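PDB 1VM7: ribokinase from Thermotoga maritima, which probably catalyses the magnesium-dependent transfer of a phosphoryl group from ATP to O-5 of D-ribose, as a member of the PfkB carbohydrate kinase family. Local coordinates for residues E193-S198 and G203-V208. Residues are numbered along the deposited sequence; the frame is centred on the assembly and turned at random.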
# COMPACT_ATOMS: atom_id res chain seq x y z
N GLU A 193 -19.95 4.98 18.09
CA GLU A 193 -19.60 3.86 18.93
C GLU A 193 -20.60 3.58 20.05
O GLU A 193 -20.99 2.43 20.26
CB GLU A 193 -18.22 4.02 19.50
CG GLU A 193 -17.16 3.91 18.40
CD GLU A 193 -15.84 4.51 18.81
OE1 GLU A 193 -15.78 5.14 19.87
OE2 GLU A 193 -14.87 4.34 18.04
N ILE A 194 -21.05 4.61 20.75
CA ILE A 194 -21.94 4.37 21.85
C ILE A 194 -23.27 3.76 21.33
O ILE A 194 -23.88 2.92 22.01
CB ILE A 194 -22.14 5.59 22.79
CG1 ILE A 194 -22.65 5.09 24.16
CG2 ILE A 194 -23.09 6.61 22.18
CD1 ILE A 194 -22.67 6.11 25.28
N GLU A 195 -23.66 4.16 20.12
CA GLU A 195 -24.83 3.62 19.45
C GLU A 195 -24.67 2.13 19.21
O GLU A 195 -25.55 1.32 19.59
CB GLU A 195 -25.05 4.31 18.11
CG GLU A 195 -25.83 5.61 18.21
CD GLU A 195 -26.07 6.30 16.86
OE1 GLU A 195 -27.03 5.89 16.14
OE2 GLU A 195 -25.32 7.27 16.55
N ALA A 196 -23.58 1.77 18.53
CA ALA A 196 -23.30 0.39 18.22
C ALA A 196 -23.24 -0.44 19.52
O ALA A 196 -23.88 -1.48 19.65
CB ALA A 196 -22.03 0.27 17.47
N LEU A 197 -22.47 0.06 20.48
CA LEU A 197 -22.33 -0.60 21.78
C LEU A 197 -23.67 -0.79 22.47
O LEU A 197 -23.92 -1.86 23.05
CB LEU A 197 -21.43 0.20 22.72
CG LEU A 197 -19.94 0.29 22.38
CD1 LEU A 197 -19.23 1.25 23.33
CD2 LEU A 197 -19.30 -1.09 22.43
N SER A 198 -24.53 0.22 22.43
CA SER A 198 -25.82 0.12 23.12
C SER A 198 -26.73 -0.94 22.48
O SER A 198 -27.36 -1.75 23.17
CB SER A 198 -26.55 1.47 23.17
OG SER A 198 -27.76 1.37 23.89
N GLY A 203 -29.47 -4.15 23.58
CA GLY A 203 -30.54 -4.49 22.65
C GLY A 203 -31.27 -3.33 22.00
O GLY A 203 -32.24 -3.54 21.26
N GLU A 204 -30.84 -2.10 22.27
CA GLU A 204 -31.47 -0.92 21.70
C GLU A 204 -30.53 0.24 21.89
O GLU A 204 -29.53 0.13 22.60
CB GLU A 204 -32.85 -0.62 22.34
CG GLU A 204 -32.90 -0.56 23.87
CD GLU A 204 -34.22 -0.00 24.43
OE1 GLU A 204 -35.29 -0.03 23.77
OE2 GLU A 204 -34.17 0.47 25.59
N PHE A 205 -30.83 1.33 21.20
CA PHE A 205 -30.21 2.61 21.45
C PHE A 205 -31.34 3.61 21.60
O PHE A 205 -32.07 3.87 20.64
CB PHE A 205 -29.32 3.02 20.31
CG PHE A 205 -28.74 4.38 20.48
CD1 PHE A 205 -27.80 4.62 21.48
CD2 PHE A 205 -29.16 5.44 19.68
CE1 PHE A 205 -27.26 5.86 21.65
CE2 PHE A 205 -28.61 6.70 19.85
CZ PHE A 205 -27.66 6.91 20.83
N LEU A 206 -31.49 4.15 22.79
CA LEU A 206 -32.42 5.24 23.03
C LEU A 206 -31.69 6.56 22.85
O LEU A 206 -31.91 7.28 21.88
CB LEU A 206 -33.00 5.16 24.45
CG LEU A 206 -33.85 3.93 24.80
CD1 LEU A 206 -34.31 4.02 26.26
CD2 LEU A 206 -35.05 3.78 23.85
N THR A 207 -30.80 6.85 23.79
CA THR A 207 -30.07 8.09 23.83
C THR A 207 -28.68 7.80 24.30
O THR A 207 -28.40 6.71 24.82
CB THR A 207 -30.68 9.09 24.84
OG1 THR A 207 -30.36 8.70 26.18
CG2 THR A 207 -32.18 9.17 24.69
N VAL A 208 -27.83 8.79 24.13
CA VAL A 208 -26.47 8.71 24.55
C VAL A 208 -26.37 8.65 26.08
O VAL A 208 -25.59 7.87 26.63
CB VAL A 208 -25.72 9.88 23.95
CG1 VAL A 208 -24.45 10.12 24.70
CG2 VAL A 208 -25.46 9.60 22.47
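The ring of Phe205 lies flat against Glu195 on the helix that the chain has just left. Glu195 CG sits over the ring centre, almost on the ring normal and 3.4 Å from the centroid, a CH-pi contact made with the aliphatic part of an acidic side chain. From there the extended chain carries the carboxylate past the CE2 side of the ring, its plane inclined by 27° to the aromatic one. The opposite face looks onto the backbone N of Thr207, while Ser198 CB and Val208 CG2 approach the edge in the ring plane. Phe205 directs its ring back to the helix because chi1 (176°) sets CG opposite the backbone N. With an alanine here, the Glu195 methylene is likely to lose its aromatic partner and a gap to open between the helix and the returning chain.

Ser198 adds a polar link: its OG donates a hydrogen bond of 2.5 Å to Glu204 O, reaching the acceptor in the carbonyl plane at a C=O...O angle of 145°. This ties the helix to the backbone right before Phe205. Deeper in, Ile194 and Val208 cross at about a right angle, with their CG2 methyls 3.8 Å apart, and Ile194 CD1 comes within 3.7 Å of Val208 O.

The contact folds the connection between helices 191-202 and 208-217 back on the first helix, with Thr207 as N-cap of the second. Val208 lies close to Leu227, a predicted ATP-binding residue. Both helices belong to the crossover between parallel strands 186-187 and 222-226 in the alpha/beta domain of the ribokinase fold; Ile194 packs on Ala211 of helix 208-217, and Ile194 and Val208 rest on Val225 of strand 222-226.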